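Side-chain contacts in endo-beta-mannanase (Rhizomucor miehei, PDB 4QP0), which probably hydrolyses internal beta-1,4-mannosidic linkages in mannans, galactomannans and glucomannans, the work of an endo-acting mannanase of glycoside hydrolase family 5: residues V308-V313 with T350-A355; G23-Y28 with M291-L296; D118-N123 with I139-E144. One frame throughout, in Å; residues are numbered along the deposited sequence.

The three contacts sample a TIM barrel from its interior outwards, and their chemistry changes on the way. Contact 2 lies nearest the centre of the chain, inside the barrel, and is polar: a side-chain amide meets a backbone carbonyl amid buried charges. Contact 1, its centre about 14 Å from that of contact 2, joins two outer helices through a buried imidazole and a water. The two share a neighbourhood, since strand 289-294 runs on into helix 299-315 and W309 packs on Y294. Contact 3 sits on the opposite side of the chain's centre from contact 1, its helices meeting through buried aromatic packing while a sulfate attaches to a partly exposed tyrosine.

Contact 1: residues V308-V313 with T350-A355; sequences VWQGTV and TNHADA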
ATOM      1  N   VAL A 308      15.766 -13.631  -8.860  1.00 32.89           N
ATOM      2  CA  VAL A 308      15.033 -13.960 -10.075  1.00 33.50           C
ATOM      3  C   VAL A 308      13.952 -12.913 -10.327  1.00 34.17           C
ATOM      4  O   VAL A 308      13.884 -12.345 -11.422  1.00 35.88           O
ATOM      5  CB  VAL A 308      14.415 -15.381 -10.011  1.00 33.99           C
ATOM      6  CG1 VAL A 308      13.730 -15.741 -11.326  1.00 31.56           C
ATOM      7  CG2 VAL A 308      15.487 -16.415  -9.677  1.00 33.30           C
ATOM      8  N   TRP A 309      13.133 -12.650  -9.306  1.00 33.32           N
ATOM      9  CA  TRP A 309      12.016 -11.707  -9.408  1.00 33.28           C
ATOM     10  C   TRP A 309      12.490 -10.311  -9.676  1.00 34.16           C
ATOM     11  O   TRP A 309      11.866  -9.567 -10.433  1.00 35.10           O
ATOM     12  CB  TRP A 309      11.194 -11.676  -8.125  1.00 30.93           C
ATOM     13  CG  TRP A 309      10.471 -12.949  -7.752  1.00 30.42           C
ATOM     14  CD1 TRP A 309      10.376 -14.140  -8.473  1.00 30.42           C
ATOM     15  CD2 TRP A 309       9.665 -13.174  -6.547  1.00 29.10           C
ATOM     16  NE1 TRP A 309       9.605 -15.060  -7.802  1.00 28.55           N
ATOM     17  CE2 TRP A 309       9.151 -14.543  -6.642  1.00 28.81           C
ATOM     18  CE3 TRP A 309       9.335 -12.403  -5.431  1.00 28.39           C
ATOM     19  CZ2 TRP A 309       8.349 -15.092  -5.654  1.00 28.09           C
ATOM     20  CZ3 TRP A 309       8.528 -12.970  -4.445  1.00 26.62           C
ATOM     21  CH2 TRP A 309       8.041 -14.276  -4.560  1.00 27.42           C
ATOM     22  N   GLN A 310      13.590  -9.942  -9.025  1.00 33.59           N
ATOM     23  CA  GLN A 310      14.135  -8.601  -9.135  1.00 33.36           C
ATOM     24  C   GLN A 310      14.748  -8.369 -10.525  1.00 33.98           C
ATOM     25  O   GLN A 310      14.521  -7.320 -11.140  1.00 35.01           O
ATOM     26  CB  GLN A 310      15.119  -8.337  -7.984  1.00 33.97           C
ATOM     27  CG  GLN A 310      14.405  -8.123  -6.645  1.00 33.26           C
ATOM     28  CD  GLN A 310      15.323  -8.123  -5.429  1.00 32.91           C
ATOM     29  OE1 GLN A 310      16.531  -8.359  -5.533  1.00 32.71           O
ATOM     30  NE2 GLN A 310      14.744  -7.867  -4.260  1.00 30.76           N
ATOM     31  N   GLY A 311      15.490  -9.363 -11.020  1.00 33.16           N
ATOM     32  CA  GLY A 311      15.979  -9.383 -12.398  1.00 32.11           C
ATOM     33  C   GLY A 311      14.884  -9.279 -13.447  1.00 31.23           C
ATOM     34  O   GLY A 311      15.083  -8.672 -14.495  1.00 30.56           O
ATOM     35  N   THR A 312      13.723  -9.868 -13.165  1.00 33.29           N
ATOM     36  CA  THR A 312      12.534  -9.701 -14.014  1.00 33.37           C
ATOM     37  C   THR A 312      12.057  -8.250 -14.023  1.00 33.18           C
ATOM     38  O   THR A 312      11.789  -7.696 -15.087  1.00 32.92           O
ATOM     39  CB  THR A 312      11.376 -10.628 -13.579  1.00 33.78           C
ATOM     40  OG1 THR A 312      11.844 -11.981 -13.560  1.00 34.62           O
ATOM     41  CG2 THR A 312      10.187 -10.519 -14.534  1.00 32.02           C
ATOM     42  N   VAL A 313      11.971  -7.646 -12.836  1.00 34.82           N
ATOM     43  CA  VAL A 313      11.536  -6.246 -12.674  1.00 33.54           C
ATOM     44  C   VAL A 313      12.454  -5.281 -13.432  1.00 33.28           C
ATOM     45  O   VAL A 313      11.979  -4.312 -14.053  1.00 32.38           O
ATOM     46  CB  VAL A 313      11.429  -5.859 -11.183  1.00 33.40           C
ATOM     47  CG1 VAL A 313      11.448  -4.353 -11.001  1.00 33.51           C
ATOM     48  CG2 VAL A 313      10.164  -6.441 -10.571  1.00 33.95           C
ATOM     49  N   THR A 350      19.890  -5.424  -1.389  1.00 34.11           N
ATOM     50  CA  THR A 350      20.851  -4.365  -1.717  1.00 34.64           C
ATOM     51  C   THR A 350      21.231  -4.273  -3.195  1.00 34.73           C
ATOM     52  O   THR A 350      21.149  -3.189  -3.787  1.00 35.22           O
ATOM     53  CB  THR A 350      22.089  -4.413  -0.778  1.00 33.66           C
ATOM     54  OG1 THR A 350      21.848  -3.557   0.339  1.00 33.48           O
ATOM     55  CG2 THR A 350      23.379  -3.968  -1.469  1.00 35.40           C
ATOM     56  N   ASN A 351      21.628  -5.401  -3.786  1.00 33.53           N
ATOM     57  CA  ASN A 351      21.991  -5.433  -5.202  1.00 32.93           C
ATOM     58  C   ASN A 351      20.938  -4.778  -6.079  1.00 33.29           C
ATOM     59  O   ASN A 351      21.268  -4.011  -6.982  1.00 34.30           O
ATOM     60  CB  ASN A 351      22.251  -6.867  -5.666  1.00 31.25           C
ATOM     61  CG  ASN A 351      23.586  -7.407  -5.169  1.00 32.20           C
ATOM     62  OD1 ASN A 351      24.370  -6.692  -4.529  1.00 30.10           O
ATOM     63  ND2 ASN A 351      23.844  -8.680  -5.454  1.00 31.80           N
ATOM     64  N   HIS A 352      19.672  -5.069  -5.787  1.00 33.36           N
ATOM     65  CA  HIS A 352      18.559  -4.563  -6.575  1.00 33.26           C
ATOM     66  C   HIS A 352      18.270  -3.113  -6.328  1.00 33.91           C
ATOM     67  O   HIS A 352      17.909  -2.388  -7.260  1.00 35.69           O
ATOM     68  CB  HIS A 352      17.311  -5.394  -6.316  1.00 32.45           C
ATOM     69  CG  HIS A 352      16.121  -4.992  -7.151  1.00 31.69           C
ATOM     70  ND1 HIS A 352      16.148  -4.990  -8.497  1.00 31.10           N
ATOM     71  CD2 HIS A 352      14.838  -4.586  -6.780  1.00 30.82           C
ATOM     72  CE1 HIS A 352      14.944  -4.602  -8.964  1.00 30.97           C
ATOM     73  NE2 HIS A 352      14.147  -4.354  -7.911  1.00 29.84           N
ATOM     74  N   ALA A 353      18.403  -2.677  -5.076  1.00 34.08           N
ATOM     75  CA  ALA A 353      18.144  -1.282  -4.715  1.00 34.67           C
ATOM     76  C   ALA A 353      19.052  -0.342  -5.508  1.00 35.76           C
ATOM     77  O   ALA A 353      18.580   0.646  -6.083  1.00 35.59           O
ATOM     78  CB  ALA A 353      18.312  -1.071  -3.218  1.00 33.87           C
ATOM     79  N   ASP A 354      20.344  -0.678  -5.558  1.00 36.52           N
ATOM     80  CA  ASP A 354      21.342   0.071  -6.331  1.00 37.54           C
ATOM     81  C   ASP A 354      21.046   0.076  -7.830  1.00 35.83           C
ATOM     82  O   ASP A 354      21.220   1.096  -8.491  1.00 37.54           O
ATOM     83  CB  ASP A 354      22.758  -0.481  -6.087  1.00 39.27           C
ATOM     84  CG  ASP A 354      23.161  -0.447  -4.616  1.00 42.51           C
ATOM     85  OD1 ASP A 354      22.936   0.585  -3.938  1.00 45.32           O
ATOM     86  OD2 ASP A 354      23.709  -1.459  -4.133  1.00 44.14           O
ATOM     87  N   ALA A 355      20.599  -1.064  -8.354  1.00 34.26           N
ATOM     88  CA  ALA A 355      20.305  -1.202  -9.778  1.00 33.89           C
ATOM     89  C   ALA A 355      19.097  -0.362 -10.210  1.00 34.41           C
ATOM     90  O   ALA A 355      19.092   0.191 -11.308  1.00 35.14           O
ATOM     91  CB  ALA A 355      20.116  -2.668 -10.145  1.00 33.05           C
TER
HETATM   92  O   HOH W   1      19.135  -7.244  -4.312  1.00 28.86           O
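Q310 and H352 meet because their first torsions send them into the same gap: CG of Q310 turns back beside its own backbone N (chi1 -74°) and the chain then runs extended, while CG of H352 stands anti to its backbone N (chi1 -177°) and carries the imidazole across. The setting is the outer layer of a TIM barrel, where helix 299-315, which follows the seventh barrel strand, packs against the C-terminal helix 345-358.

The glutamine lies over one face of the ring. Its CB is 3.6 Å from the centroid of the H352 ring, 16° off the normal, a CH-pi contact, and its CG covers CD2 of H352 at 3.6 Å. The amide beyond is nearly parallel to the imidazole and continues past it, so that Q310 OE1 comes within 3.2 Å of H352 CB. V313 closes in at the ring edge, its CG1 4.1 Å from H352 CE1.

Both polar groups are buried and satisfied. Q310 NE2 donates to Y294 OH and T348 O; the imidazole is held between carboxylates, ND1 bonded to E314 and NE2 to D321, an environment that would favour a doubly protonated, cationic ring. One water completes the bridge between the helices, donating to Q310 OE1 at 3.1 Å and accepting from H352 N at 2.7 Å.

Contact 2: residues G23-Y28 with M291-L296; sequences GTNAYY and MEEYGL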
ATOM      1  N   GLY A  23      11.573  -0.136  -2.931  1.00 31.23           N
ATOM      2  CA  GLY A  23      11.125   0.413  -1.663  1.00 30.03           C
ATOM      3  C   GLY A  23      10.925  -0.712  -0.676  1.00 29.33           C
ATOM      4  O   GLY A  23      11.327  -1.836  -0.942  1.00 28.71           O
ATOM      5  N   THR A  24      10.301  -0.417   0.461  1.00 28.49           N
ATOM      6  CA  THR A  24       9.983  -1.458   1.434  1.00 27.95           C
ATOM      7  C   THR A  24       8.657  -1.191   2.148  1.00 27.87           C
ATOM      8  O   THR A  24       8.045  -0.146   1.952  1.00 26.88           O
ATOM      9  CB  THR A  24      11.127  -1.676   2.452  1.00 27.70           C
ATOM     10  OG1 THR A  24      10.837  -2.831   3.246  1.00 28.20           O
ATOM     11  CG2 THR A  24      11.307  -0.471   3.368  1.00 26.96           C
ATOM     12  N   ASN A  25       8.210  -2.165   2.940  1.00 28.25           N
ATOM     13  CA  ASN A  25       7.039  -2.005   3.794  1.00 28.80           C
ATOM     14  C   ASN A  25       7.433  -1.978   5.261  1.00 29.33           C
ATOM     15  O   ASN A  25       8.417  -2.618   5.665  1.00 29.56           O
ATOM     16  CB  ASN A  25       6.026  -3.126   3.572  1.00 28.47           C
ATOM     17  CG  ASN A  25       5.211  -2.944   2.308  1.00 28.56           C
ATOM     18  OD1 ASN A  25       4.060  -2.500   2.358  1.00 28.61           O
ATOM     19  ND2 ASN A  25       5.802  -3.288   1.166  1.00 27.01           N
ATOM     20  N   ALA A  26       6.668  -1.210   6.038  1.00 28.56           N
ATOM     21  CA  ALA A  26       6.756  -1.168   7.495  1.00 29.34           C
ATOM     22  C   ALA A  26       5.429  -0.643   8.028  1.00 30.27           C
ATOM     23  O   ALA A  26       5.353   0.465   8.570  1.00 30.67           O
ATOM     24  CB  ALA A  26       7.917  -0.296   7.960  1.00 28.39           C
ATOM     25  N   TYR A  27       4.385  -1.452   7.857  1.00 30.48           N
ATOM     26  CA  TYR A  27       3.035  -1.128   8.308  1.00 32.96           C
ATOM     27  C   TYR A  27       3.009  -0.662   9.767  1.00 34.01           C
ATOM     28  O   TYR A  27       2.144   0.130  10.166  1.00 33.23           O
ATOM     29  CB  TYR A  27       2.123  -2.352   8.133  1.00 33.23           C
ATOM     30  CG  TYR A  27       2.216  -3.365   9.257  1.00 34.37           C
ATOM     31  CD1 TYR A  27       1.353  -3.295  10.352  1.00 35.08           C
ATOM     32  CD2 TYR A  27       3.171  -4.387   9.235  1.00 34.44           C
ATOM     33  CE1 TYR A  27       1.436  -4.211  11.389  1.00 36.04           C
ATOM     34  CE2 TYR A  27       3.257  -5.315  10.267  1.00 35.16           C
ATOM     35  CZ  TYR A  27       2.388  -5.220  11.344  1.00 35.64           C
ATOM     36  OH  TYR A  27       2.454  -6.123  12.385  1.00 35.29           O
ATOM     37  N   TYR A  28       3.976  -1.159  10.541  1.00 33.85           N
ATOM     38  CA  TYR A  28       4.017  -1.016  11.997  1.00 34.78           C
ATOM     39  C   TYR A  28       4.641   0.296  12.471  1.00 36.11           C
ATOM     40  O   TYR A  28       4.898   0.464  13.673  1.00 38.21           O
ATOM     41  CB  TYR A  28       4.779  -2.202  12.615  1.00 34.80           C
ATOM     42  CG  TYR A  28       6.199  -2.341  12.098  1.00 35.42           C
ATOM     43  CD1 TYR A  28       7.272  -1.768  12.780  1.00 35.15           C
ATOM     44  CD2 TYR A  28       6.469  -3.033  10.915  1.00 35.22           C
ATOM     45  CE1 TYR A  28       8.569  -1.886  12.308  1.00 35.72           C
ATOM     46  CE2 TYR A  28       7.766  -3.150  10.436  1.00 35.39           C
ATOM     47  CZ  TYR A  28       8.809  -2.578  11.136  1.00 34.99           C
ATOM     48  OH  TYR A  28      10.089  -2.694  10.662  1.00 35.27           O
ATOM     49  N   MET A 291       5.139  -3.262  -7.955  1.00 28.37           N
ATOM     50  CA  MET A 291       4.978  -4.471  -7.160  1.00 28.29           C
ATOM     51  C   MET A 291       5.283  -4.047  -5.740  1.00 28.52           C
ATOM     52  O   MET A 291       6.420  -4.130  -5.274  1.00 27.59           O
ATOM     53  CB  MET A 291       5.923  -5.576  -7.620  1.00 28.97           C
ATOM     54  CG  MET A 291       5.798  -6.862  -6.821  1.00 29.17           C
ATOM     55  SD  MET A 291       6.529  -8.267  -7.672  1.00 29.67           S
ATOM     56  CE  MET A 291       8.288  -7.916  -7.564  1.00 27.88           C
ATOM     57  N   GLU A 292       4.256  -3.553  -5.060  1.00 28.42           N
ATOM     58  CA  GLU A 292       4.485  -2.832  -3.818  1.00 29.08           C
ATOM     59  C   GLU A 292       4.550  -3.751  -2.611  1.00 28.86           C
ATOM     60  O   GLU A 292       4.949  -3.317  -1.531  1.00 30.06           O
ATOM     61  CB  GLU A 292       3.415  -1.771  -3.624  1.00 29.28           C
ATOM     62  CG  GLU A 292       2.004  -2.334  -3.600  1.00 29.02           C
ATOM     63  CD  GLU A 292       1.033  -1.336  -3.034  1.00 31.29           C
ATOM     64  OE1 GLU A 292       1.476  -0.197  -2.782  1.00 31.67           O
ATOM     65  OE2 GLU A 292      -0.157  -1.682  -2.841  1.00 31.93           O
ATOM     66  N   GLU A 293       4.127  -5.001  -2.795  1.00 28.06           N
ATOM     67  CA  GLU A 293       4.334  -6.052  -1.804  1.00 29.63           C
ATOM     68  C   GLU A 293       4.832  -7.301  -2.501  1.00 30.36           C
ATOM     69  O   GLU A 293       4.254  -7.739  -3.498  1.00 30.26           O
ATOM     70  CB  GLU A 293       3.046  -6.398  -1.057  1.00 30.19           C
ATOM     71  CG  GLU A 293       2.802  -5.594   0.205  1.00 31.75           C
ATOM     72  CD  GLU A 293       1.622  -6.114   1.025  1.00 33.50           C
ATOM     73  OE1 GLU A 293       1.584  -7.324   1.350  1.00 32.71           O
ATOM     74  OE2 GLU A 293       0.736  -5.300   1.363  1.00 33.77           O
ATOM     75  N   TYR A 294       5.922  -7.857  -1.990  1.00 30.26           N
ATOM     76  CA  TYR A 294       6.287  -9.229  -2.314  1.00 30.29           C
ATOM     77  C   TYR A 294       7.010  -9.870  -1.155  1.00 29.80           C
ATOM     78  O   TYR A 294       7.656  -9.180  -0.360  1.00 29.45           O
ATOM     79  CB  TYR A 294       7.062  -9.349  -3.633  1.00 28.56           C
ATOM     80  CG  TYR A 294       8.396  -8.674  -3.690  1.00 27.85           C
ATOM     81  CD1 TYR A 294       9.568  -9.389  -3.449  1.00 28.40           C
ATOM     82  CD2 TYR A 294       8.501  -7.333  -4.039  1.00 27.59           C
ATOM     83  CE1 TYR A 294      10.811  -8.776  -3.530  1.00 28.10           C
ATOM     84  CE2 TYR A 294       9.731  -6.709  -4.116  1.00 27.36           C
ATOM     85  CZ  TYR A 294      10.885  -7.432  -3.865  1.00 28.09           C
ATOM     86  OH  TYR A 294      12.107  -6.810  -3.937  1.00 27.24           O
ATOM     87  N   GLY A 295       6.863 -11.182  -1.035  1.00 29.80           N
ATOM     88  CA  GLY A 295       7.475 -11.880   0.076  1.00 32.90           C
ATOM     89  C   GLY A 295       7.540 -13.378  -0.073  1.00 34.86           C
ATOM     90  O   GLY A 295       6.722 -13.982  -0.765  1.00 36.80           O
ATOM     91  N   LEU A 296       8.539 -13.963   0.579  1.00 35.59           N
ATOM     92  CA  LEU A 296       8.642 -15.403   0.743  1.00 35.90           C
ATOM     93  C   LEU A 296       8.943 -15.710   2.211  1.00 37.29           C
ATOM     94  O   LEU A 296       9.668 -14.955   2.874  1.00 35.88           O
ATOM     95  CB  LEU A 296       9.708 -15.984  -0.192  1.00 36.01           C
ATOM     96  CG  LEU A 296       9.325 -15.941  -1.680  1.00 35.69           C
ATOM     97  CD1 LEU A 296      10.508 -16.320  -2.558  1.00 34.11           C
ATOM     98  CD2 LEU A 296       8.111 -16.821  -1.974  1.00 34.19           C
TER
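The amide of N25 receives its two neighbours from quite different directions. At its edge, in the amide plane, lies the carbonyl oxygen of E292, whereas CG of E293 stands well to one side of that plane, 3.9 Å from N25 ND2 and 4.0 Å from N25 OD1. E293 meets the amide with this CG methylene; its carboxylate, turned 73° from the amide plane, is engaged by R53 and Y258. Beyond the strand end, the face of the Y27 ring is covered by CB of Y28, 3.9 Å above its centre, and CD2 of Y27 in turn meets the edge of the Y28 ring.

The bond that joins the segments runs from N25 ND2 to E292 O, 2.8 Å long with an N-H...O angle of 159°, and the donor lies in the carbonyl plane. E292 leaves the extended conformation here (psi -13°), and its carbonyl oxygen accepts the side-chain amide of N25. N25 and E293 belong to the first and seventh barrel strands, which are not paired with each other but each with strand 320-323; the asparagine side chain links them across it.

R53, from outside the two segments, fixes the other end of the amide. Its NH1 donates to N25 OD1 and also forms a salt bridge with E293 OE2, while its NE makes another with E292 OE1; Y258 bonds to E293 OE1. The amide is thus held at both its oxygen and its nitrogen. The place of E293 at the C-terminal end of the seventh strand, bonded to R53 and Y258, is consistent with the nucleophile position in the active site of family 5 TIM-barrel glycosidases.

Contact 3: residues D118-N123 with I139-E144; sequences DYYVKN and IDSFKE. With SO4 (sulfate ion), chain B.
Y120 makes the packing between the two helices, reaching across to S141 and F142. Its first torsion (chi1 -71°) sets the ring beside its own backbone N, directed at the second helix, whose backbone approaches to 8.1 Å between the CA atoms of Y120 and S141. Y120 CE1 lies 3.9 Å from S141 OG and 4.3 Å from F142 CB. Farther out, the phenol oxygen Y120 OH rests against F142 CD1 at 3.6 Å, the two side chains meeting obliquely rather than stacking. F132 adds its ring to both, inclined to each at roughly 45 to 50°, which makes a small aromatic cluster.

The polar bonds go to partners beyond the two helices: Y120 OH, though resting on F142, bonds Q67 NE2. One position earlier, Y119 OH donates to O4 of a sulfate at 2.8 Å, with that oxygen in the plane of the phenol ring; K122 NZ stays 3.7 Å from sulfate O1, and S61 also bonds the ion, which probably came from the crystallisation liquor.

Both helices touch the hairpin of strands 67-70 and 75-78, where M76 meets Y119 and S141, and helix 136-151 also packs against helix 192-209, with F142 on W198.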
ATOM      1  N   ASP A 118     -13.963  -3.703   7.994  1.00 43.37           N
ATOM      2  CA  ASP A 118     -14.944  -4.436   8.800  1.00 45.03           C
ATOM      3  C   ASP A 118     -15.382  -3.658  10.056  1.00 43.94           C
ATOM      4  O   ASP A 118     -16.506  -3.832  10.543  1.00 43.14           O
ATOM      5  CB  ASP A 118     -14.417  -5.843   9.162  1.00 47.03           C
ATOM      6  CG  ASP A 118     -14.523  -6.851   7.996  1.00 47.55           C
ATOM      7  OD1 ASP A 118     -15.057  -6.502   6.914  1.00 49.24           O
ATOM      8  OD2 ASP A 118     -14.072  -8.007   8.171  1.00 45.05           O
ATOM      9  N   TYR A 119     -14.498  -2.796  10.559  1.00 42.12           N
ATOM     10  CA  TYR A 119     -14.810  -1.937  11.703  1.00 41.01           C
ATOM     11  C   TYR A 119     -15.941  -0.962  11.362  1.00 40.74           C
ATOM     12  O   TYR A 119     -16.852  -0.746  12.168  1.00 40.36           O
ATOM     13  CB  TYR A 119     -13.567  -1.168  12.154  1.00 41.88           C
ATOM     14  CG  TYR A 119     -13.692  -0.546  13.533  1.00 42.40           C
ATOM     15  CD1 TYR A 119     -13.111  -1.155  14.651  1.00 42.07           C
ATOM     16  CD2 TYR A 119     -14.389   0.649  13.722  1.00 41.89           C
ATOM     17  CE1 TYR A 119     -13.226  -0.587  15.912  1.00 41.70           C
ATOM     18  CE2 TYR A 119     -14.505   1.220  14.980  1.00 41.81           C
ATOM     19  CZ  TYR A 119     -13.923   0.602  16.066  1.00 41.27           C
ATOM     20  OH  TYR A 119     -14.043   1.175  17.306  1.00 42.64           O
ATOM     21  N   TYR A 120     -15.864  -0.378  10.167  1.00 39.28           N
ATOM     22  CA  TYR A 120     -16.904   0.489   9.640  1.00 38.83           C
ATOM     23  C   TYR A 120     -18.229  -0.271   9.540  1.00 40.62           C
ATOM     24  O   TYR A 120     -19.267   0.215   9.984  1.00 41.78           O
ATOM     25  CB  TYR A 120     -16.534   0.983   8.241  1.00 36.20           C
ATOM     26  CG  TYR A 120     -15.408   1.990   8.134  1.00 34.15           C
ATOM     27  CD1 TYR A 120     -15.678   3.357   8.013  1.00 32.90           C
ATOM     28  CD2 TYR A 120     -14.069   1.574   8.086  1.00 33.02           C
ATOM     29  CE1 TYR A 120     -14.653   4.282   7.877  1.00 31.91           C
ATOM     30  CE2 TYR A 120     -13.038   2.490   7.948  1.00 31.39           C
ATOM     31  CZ  TYR A 120     -13.329   3.840   7.843  1.00 32.20           C
ATOM     32  OH  TYR A 120     -12.304   4.746   7.705  1.00 31.29           O
ATOM     33  N   VAL A 121     -18.172  -1.466   8.957  1.00 41.91           N
ATOM     34  CA  VAL A 121     -19.361  -2.267   8.672  1.00 43.03           C
ATOM     35  C   VAL A 121     -20.089  -2.707   9.948  1.00 43.41           C
ATOM     36  O   VAL A 121     -21.318  -2.625  10.022  1.00 44.83           O
ATOM     37  CB  VAL A 121     -19.026  -3.486   7.779  1.00 42.92           C
ATOM     38  CG1 VAL A 121     -20.290  -4.247   7.403  1.00 43.39           C
ATOM     39  CG2 VAL A 121     -18.301  -3.036   6.520  1.00 42.66           C
ATOM     40  N   LYS A 122     -19.325  -3.171  10.934  1.00 43.27           N
ATOM     41  CA  LYS A 122     -19.864  -3.604  12.218  1.00 43.32           C
ATOM     42  C   LYS A 122     -20.599  -2.461  12.908  1.00 45.20           C
ATOM     43  O   LYS A 122     -21.783  -2.586  13.241  1.00 44.80           O
ATOM     44  CB  LYS A 122     -18.734  -4.126  13.111  1.00 44.49           C
ATOM     45  CG  LYS A 122     -19.145  -4.489  14.532  1.00 43.16           C
ATOM     46  CD  LYS A 122     -17.960  -4.899  15.397  1.00 44.63           C
ATOM     47  CE  LYS A 122     -16.855  -3.846  15.405  1.00 46.95           C
ATOM     48  NZ  LYS A 122     -16.337  -3.551  16.773  1.00 46.63           N
ATOM     49  N   ASN A 123     -19.896  -1.342  13.083  1.00 45.98           N
ATOM     50  CA  ASN A 123     -20.397  -0.208  13.862  1.00 46.91           C
ATOM     51  C   ASN A 123     -21.480   0.643  13.182  1.00 48.02           C
ATOM     52  O   ASN A 123     -22.235   1.340  13.863  1.00 47.86           O
ATOM     53  CB  ASN A 123     -19.234   0.652  14.359  1.00 46.22           C
ATOM     54  CG  ASN A 123     -18.342  -0.090  15.343  1.00 47.19           C
ATOM     55  OD1 ASN A 123     -17.231  -0.491  15.007  1.00 46.32           O
ATOM     56  ND2 ASN A 123     -18.833  -0.286  16.562  1.00 47.69           N
ATOM     57  N   ILE A 139     -19.501   5.152   3.324  1.00 39.80           N
ATOM     58  CA  ILE A 139     -18.643   5.903   2.396  1.00 39.99           C
ATOM     59  C   ILE A 139     -18.370   7.337   2.889  1.00 41.60           C
ATOM     60  O   ILE A 139     -17.262   7.857   2.721  1.00 41.20           O
ATOM     61  CB  ILE A 139     -19.256   5.944   0.965  1.00 39.64           C
ATOM     62  CG1 ILE A 139     -19.400   4.526   0.387  1.00 39.52           C
ATOM     63  CG2 ILE A 139     -18.438   6.831   0.028  1.00 39.60           C
ATOM     64  CD1 ILE A 139     -20.265   4.428  -0.860  1.00 37.27           C
ATOM     65  N   ASP A 140     -19.382   7.967   3.491  1.00 43.58           N
ATOM     66  CA  ASP A 140     -19.251   9.338   4.002  1.00 43.96           C
ATOM     67  C   ASP A 140     -18.330   9.433   5.218  1.00 42.42           C
ATOM     68  O   ASP A 140     -17.701  10.475   5.451  1.00 41.01           O
ATOM     69  CB  ASP A 140     -20.621   9.937   4.311  1.00 45.51           C
ATOM     70  CG  ASP A 140     -21.358  10.366   3.060  1.00 47.92           C
ATOM     71  OD1 ASP A 140     -20.698  10.561   2.015  1.00 49.58           O
ATOM     72  OD2 ASP A 140     -22.595  10.518   3.122  1.00 47.96           O
ATOM     73  N   SER A 141     -18.253   8.338   5.970  1.00 39.86           N
ATOM     74  CA  SER A 141     -17.349   8.221   7.104  1.00 38.97           C
ATOM     75  C   SER A 141     -15.912   7.998   6.631  1.00 39.54           C
ATOM     76  O   SER A 141     -14.966   8.502   7.246  1.00 39.36           O
ATOM     77  CB  SER A 141     -17.793   7.083   8.020  1.00 38.36           C
ATOM     78  OG  SER A 141     -17.042   7.061   9.217  1.00 37.73           O
ATOM     79  N   PHE A 142     -15.748   7.243   5.544  1.00 38.35           N
ATOM     80  CA  PHE A 142     -14.431   7.071   4.941  1.00 38.46           C
ATOM     81  C   PHE A 142     -13.976   8.400   4.350  1.00 39.04           C
ATOM     82  O   PHE A 142     -12.820   8.796   4.522  1.00 38.58           O
ATOM     83  CB  PHE A 142     -14.426   5.944   3.893  1.00 38.08           C
ATOM     84  CG  PHE A 142     -13.041   5.554   3.406  1.00 37.81           C
ATOM     85  CD1 PHE A 142     -11.906   5.729   4.214  1.00 37.14           C
ATOM     86  CD2 PHE A 142     -12.871   4.985   2.139  1.00 36.88           C
ATOM     87  CE1 PHE A 142     -10.641   5.371   3.757  1.00 37.05           C
ATOM     88  CE2 PHE A 142     -11.604   4.620   1.684  1.00 36.17           C
ATOM     89  CZ  PHE A 142     -10.491   4.814   2.491  1.00 36.30           C
ATOM     90  N   LYS A 143     -14.898   9.098   3.689  1.00 38.87           N
ATOM     91  CA  LYS A 143     -14.603  10.404   3.109  1.00 39.94           C
ATOM     92  C   LYS A 143     -14.150  11.420   4.160  1.00 40.94           C
ATOM     93  O   LYS A 143     -13.057  11.993   4.046  1.00 42.78           O
ATOM     94  CB  LYS A 143     -15.800  10.937   2.332  1.00 40.55           C
ATOM     95  CG  LYS A 143     -15.944  10.348   0.943  1.00 40.51           C
ATOM     96  CD  LYS A 143     -17.215  10.858   0.281  1.00 40.81           C
ATOM     97  CE  LYS A 143     -17.325  10.345  -1.147  1.00 41.10           C
ATOM     98  NZ  LYS A 143     -18.578  10.812  -1.799  1.00 38.47           N
ATOM     99  N   GLU A 144     -14.968  11.628   5.188  1.00 40.35           N
ATOM    100  CA  GLU A 144     -14.618  12.575   6.247  1.00 41.15           C
ATOM    101  C   GLU A 144     -13.254  12.260   6.886  1.00 38.83           C
ATOM    102  O   GLU A 144     -12.532  13.174   7.281  1.00 38.59           O
ATOM    103  CB  GLU A 144     -15.739  12.713   7.292  1.00 44.47           C
ATOM    104  CG  GLU A 144     -15.968  11.502   8.194  1.00 48.64           C
ATOM    105  CD  GLU A 144     -17.085  11.697   9.221  1.00 51.79           C
ATOM    106  OE1 GLU A 144     -17.435  10.709   9.918  1.00 53.49           O
ATOM    107  OE2 GLU A 144     -17.611  12.830   9.338  1.00 51.83           O
TER
HETATM  108  S   SO4 B 401     -13.422  -1.247  19.873  1.00 51.29           S
HETATM  109  O1  SO4 B 401     -14.734  -1.342  19.199  1.00 51.80           O
HETATM  110  O2  SO4 B 401     -13.576  -1.506  21.324  1.00 50.76           O
HETATM  111  O3  SO4 B 401     -12.493  -2.252  19.298  1.00 52.48           O
HETATM  112  O4  SO4 B 401     -12.881   0.122  19.661  1.00 51.71           O